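Local atomic coordinates of sulfate transporter 4.1, chloroplastic (Arabidopsis thaliana, PDB entry 7LHV), a protein that carries sulfate across the membrane together with protons, as an H(+)/sulfate cotransporter of the SLC26A/SulP family. Residues 544-547 and 548-552; 574-577 and 578-581. One frame throughout, in Å; residues are numbered along the deposited sequence.

Contact 1 (544-547 and 548-552); sequences YIKD and RLREY
Tyr544 and Arg548, one helical turn apart, run side by side and meet twice. Arg548 CG sits over one face of the tyrosine ring in a CH-pi contact, 3.9 Å from its centroid and offset toward the rim. Bends at chi2 and chi3 (-65° and -55°) then fold the arginine back along the ring, and Arg548 NH1 donates to Tyr544 OH at 3.1 Å. The hydroxyl lies in the guanidinium plane, which stands nearly perpendicular to the ring (84°). The guanidinium also forms a long salt bridge, Arg548 NE to Glu551 OE1 at 3.6 Å. With an alanine in place of Tyr544, Arg548 loses the ring under its CG and the acceptor for NH1, and its bent chain would probably be freer to turn.

Apolar packing is confined to Ile545 CG2 and Leu549 CD1, 3.9 Å apart.

A further contact involves charged chains: Lys546 CD lies over one face of the Arg550 guanidinium, whose NH2 is salt-bridged to Glu596 on helix 584-599.

Backbone hydrogen bonds run from Arg548, Leu549, Arg550 and Glu551 N to the carbonyls four residues earlier, the alpha-helical pattern, here in the crossover helix of a beta-alpha-beta unit of the STAS domain.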
loop_
_atom_site.group_PDB
_atom_site.type_symbol
_atom_site.label_atom_id
_atom_site.label_comp_id
_atom_site.label_asym_id
_atom_site.label_seq_id
_atom_site.Cartn_x
_atom_site.Cartn_y
_atom_site.Cartn_z
ATOM N N TYR A 544 10.794 11.581 7.160
ATOM C CA TYR A 544 10.673 12.968 6.722
ATOM C C TYR A 544 10.847 13.927 7.891
ATOM O O TYR A 544 11.502 14.966 7.760
ATOM C CB TYR A 544 9.322 13.187 6.045
ATOM C CG TYR A 544 9.095 14.597 5.550
ATOM C CD1 TYR A 544 9.541 14.999 4.300
ATOM C CD2 TYR A 544 8.431 15.528 6.334
ATOM C CE1 TYR A 544 9.333 16.286 3.848
ATOM C CE2 TYR A 544 8.217 16.814 5.892
ATOM C CZ TYR A 544 8.671 17.189 4.651
ATOM O OH TYR A 544 8.456 18.475 4.212
ATOM N N ILE A 545 10.261 13.596 9.042
ATOM C CA ILE A 545 10.396 14.453 10.214
ATOM C C ILE A 545 11.844 14.489 10.681
ATOM O O ILE A 545 12.361 15.544 11.070
ATOM C CB ILE A 545 9.442 13.986 11.327
ATOM C CG1 ILE A 545 7.993 14.163 10.877
ATOM C CG2 ILE A 545 9.692 14.756 12.605
ATOM C CD1 ILE A 545 7.007 13.346 11.659
ATOM N N LYS A 546 12.526 13.342 10.643
ATOM C CA LYS A 546 13.937 13.312 11.009
ATOM C C LYS A 546 14.763 14.197 10.087
ATOM O O LYS A 546 15.627 14.948 10.550
ATOM C CB LYS A 546 14.460 11.878 10.984
ATOM C CG LYS A 546 14.314 11.147 12.304
ATOM C CD LYS A 546 15.209 9.921 12.373
ATOM C CE LYS A 546 14.806 8.879 11.347
ATOM N NZ LYS A 546 15.058 7.499 11.838
ATOM N N ASP A 547 14.504 14.133 8.778
ATOM C CA ASP A 547 15.242 14.976 7.839
ATOM C C ASP A 547 14.963 16.455 8.080
ATOM O O ASP A 547 15.883 17.287 8.055
ATOM C CB ASP A 547 14.881 14.596 6.406
ATOM C CG ASP A 547 15.266 13.174 6.066
ATOM O OD1 ASP A 547 15.693 12.439 6.980
ATOM O OD2 ASP A 547 15.137 12.788 4.886
ATOM N N ARG A 548 13.695 16.803 8.313
ATOM C CA ARG A 548 13.343 18.200 8.552
ATOM C C ARG A 548 13.994 18.726 9.821
ATOM O O ARG A 548 14.413 19.887 9.875
ATOM C CB ARG A 548 11.826 18.356 8.623
ATOM C CG ARG A 548 11.129 18.174 7.291
ATOM C CD ARG A 548 11.542 19.265 6.323
ATOM N NE ARG A 548 11.313 20.593 6.877
ATOM C CZ ARG A 548 10.189 21.284 6.735
ATOM N NH1 ARG A 548 9.168 20.806 6.046
ATOM N NH2 ARG A 548 10.090 22.483 7.300
ATOM N N LEU A 549 14.073 17.894 10.861
ATOM C CA LEU A 549 14.715 18.333 12.094
ATOM C C LEU A 549 16.235 18.359 11.962
ATOM O O LEU A 549 16.898 19.136 12.659
ATOM C CB LEU A 549 14.280 17.437 13.251
ATOM C CG LEU A 549 12.786 17.531 13.573
ATOM C CD1 LEU A 549 12.409 16.599 14.708
ATOM C CD2 LEU A 549 12.392 18.959 13.895
ATOM N N ARG A 550 16.802 17.527 11.086
ATOM C CA ARG A 550 18.239 17.550 10.841
ATOM C C ARG A 550 18.669 18.699 9.942
ATOM O O ARG A 550 19.867 19.001 9.879
ATOM C CB ARG A 550 18.696 16.230 10.215
ATOM C CG ARG A 550 18.784 15.064 11.178
ATOM C CD ARG A 550 19.038 13.770 10.425
ATOM N NE ARG A 550 19.361 12.664 11.317
ATOM C CZ ARG A 550 19.263 11.384 10.985
ATOM N NH1 ARG A 550 18.845 11.012 9.787
ATOM N NH2 ARG A 550 19.592 10.455 11.876
ATOM N N GLU A 551 17.734 19.313 9.214
ATOM C CA GLU A 551 18.094 20.499 8.438
ATOM C C GLU A 551 18.700 21.580 9.325
ATOM O O GLU A 551 19.568 22.342 8.885
ATOM C CB GLU A 551 16.880 21.047 7.687
ATOM C CG GLU A 551 16.371 20.149 6.579
ATOM C CD GLU A 551 15.162 20.729 5.874
ATOM O OE1 GLU A 551 14.650 21.772 6.334
ATOM O OE2 GLU A 551 14.727 20.148 4.859
ATOM N N TYR A 552 18.265 21.658 10.583
ATOM C CA TYR A 552 18.835 22.641 11.501
ATOM C C TYR A 552 20.270 22.285 11.879
ATOM O O TYR A 552 21.120 23.175 12.008
ATOM C CB TYR A 552 17.941 22.767 12.732
ATOM C CG TYR A 552 16.519 23.097 12.349
ATOM C CD1 TYR A 552 16.181 24.368 11.906
ATOM C CD2 TYR A 552 15.525 22.132 12.384
ATOM C CE1 TYR A 552 14.889 24.672 11.534
ATOM C CE2 TYR A 552 14.231 22.427 12.013
ATOM C CZ TYR A 552 13.919 23.700 11.589
ATOM O OH TYR A 552 12.630 24.002 11.219
#

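Contact 2 (574-577 and 578-581); sequences LEMS and PVTH
A tight four-residue turn, Met576 to Val579, takes the chain out of strand 569-575 of the STAS domain into the loop leading to helix 584-599. Its closing bond runs from Val579 N to Met576 O, weak at 3.3 Å and bent to 134° at the hydrogen. The two central residues, Ser577 and Pro578, have the backbone angles of a type I beta-turn, with proline at its third position.

The side chains of the end residues meet beside this bond. Val579 CG2 approaches Met576 CB at 4.0 Å and Met576 CA at 3.7 Å, so the valine branch lies against the root of the methionine rather than its sulfur. The torsion that sets CG1 anti to the backbone N (chi1 -177°) leaves CG2 as the branch facing Met576. Farther out, the methionine reaches Ile606 on strand 603-606, while Val579 packs on Ile537.

At the corner, Ser577 OG lies beside the proline ring. It is also near Pro578 N, which has no hydrogen to share, so no bond forms between them. Pro578 touches Arg532 on strand 527-533 as well.

Across the turn, then, a single weak backbone bond is joined by the buried apolar contact of Met576 with Val579, whose side chains are backed in turn by Ile606 and Ile537.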
loop_
_atom_site.group_PDB
_atom_site.type_symbol
_atom_site.label_atom_id
_atom_site.label_comp_id
_atom_site.label_asym_id
_atom_site.label_seq_id
_atom_site.Cartn_x
_atom_site.Cartn_y
_atom_site.Cartn_z
ATOM N N LEU A 574 9.551 21.872 19.913
ATOM C CA LEU A 574 8.565 21.115 19.154
ATOM C C LEU A 574 7.184 21.353 19.743
ATOM O O LEU A 574 6.956 21.112 20.932
ATOM C CB LEU A 574 8.893 19.624 19.126
ATOM C CG LEU A 574 9.994 19.177 18.168
ATOM C CD1 LEU A 574 11.358 19.614 18.636
ATOM C CD2 LEU A 574 9.942 17.672 17.996
ATOM N N GLU A 575 6.271 21.825 18.901
ATOM C CA GLU A 575 4.864 21.936 19.256
ATOM C C GLU A 575 4.193 20.617 18.908
ATOM O O GLU A 575 4.012 20.297 17.728
ATOM C CB GLU A 575 4.212 23.087 18.502
ATOM C CG GLU A 575 4.759 24.425 18.881
ATOM C CD GLU A 575 4.436 24.776 20.304
ATOM O OE1 GLU A 575 3.364 24.371 20.797
ATOM O OE2 GLU A 575 5.278 25.430 20.940
ATOM N N MET A 576 3.834 19.838 19.922
ATOM C CA MET A 576 3.228 18.537 19.690
ATOM C C MET A 576 1.739 18.538 20.009
ATOM O O MET A 576 1.153 17.476 20.234
ATOM C CB MET A 576 3.966 17.462 20.488
ATOM C CG MET A 576 5.390 17.258 19.994
ATOM S SD MET A 576 6.366 16.068 20.923
ATOM C CE MET A 576 5.566 14.548 20.438
ATOM N N SER A 577 1.122 19.719 20.051
ATOM C CA SER A 577 -0.324 19.789 20.239
ATOM C C SER A 577 -1.118 19.124 19.117
ATOM O O SER A 577 -2.079 18.401 19.435
ATOM C CB SER A 577 -0.756 21.247 20.453
ATOM O OG SER A 577 -0.311 22.106 19.421
ATOM N N PRO A 578 -0.806 19.301 17.826
ATOM C CA PRO A 578 -1.553 18.565 16.800
ATOM C C PRO A 578 -1.136 17.115 16.660
ATOM O O PRO A 578 -1.815 16.364 15.947
ATOM C CB PRO A 578 -1.243 19.346 15.521
ATOM C CG PRO A 578 0.097 19.862 15.745
ATOM C CD PRO A 578 0.193 20.190 17.205
ATOM N N VAL A 579 -0.051 16.695 17.307
ATOM C CA VAL A 579 0.405 15.309 17.247
ATOM C C VAL A 579 -0.545 14.487 18.110
ATOM O O VAL A 579 -0.464 14.509 19.339
ATOM C CB VAL A 579 1.857 15.164 17.705
ATOM C CG1 VAL A 579 2.308 13.731 17.553
ATOM C CG2 VAL A 579 2.755 16.087 16.910
ATOM N N THR A 580 -1.457 13.760 17.464
ATOM C CA THR A 580 -2.455 12.999 18.208
ATOM C C THR A 580 -1.817 11.860 18.992
ATOM O O THR A 580 -2.164 11.630 20.155
ATOM C CB THR A 580 -3.519 12.465 17.253
ATOM O OG1 THR A 580 -4.159 13.562 16.590
ATOM C CG2 THR A 580 -4.566 11.674 18.016
ATOM N N HIS A 581 -0.876 11.143 18.379
ATOM C CA HIS A 581 -0.251 10.000 19.025
ATOM C C HIS A 581 1.128 9.786 18.421
ATOM O O HIS A 581 1.418 10.244 17.316
ATOM C CB HIS A 581 -1.104 8.740 18.874
ATOM C CG HIS A 581 -1.580 8.501 17.475
ATOM N ND1 HIS A 581 -0.766 7.979 16.491
ATOM C CD2 HIS A 581 -2.783 8.708 16.893
ATOM C CE1 HIS A 581 -1.447 7.880 15.365
ATOM N NE2 HIS A 581 -2.675 8.315 15.581
#

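In the fold
Both contacts are local, and both lie in the STAS domain, on successive elements: contact 1 on helix 542-560, contact 2 at the exit of strand 569-575. Their centres are about 16 Å apart, yet they join through the core, where Leu549 CD1 packs on Leu574 CD2 at 4.2 Å. Contact 1 is partly buried: its apolar residues face the sheet and helix 584-599, Arg550 also reaches that helix, and Tyr544, Arg548 and Glu551 form a polar group of their own. Contact 2 is largely buried and rests on one weak backbone bond and apolar packing. Each also approaches the second subunit, through Arg550 in contact 1 and through Thr580 and His581 in contact 2.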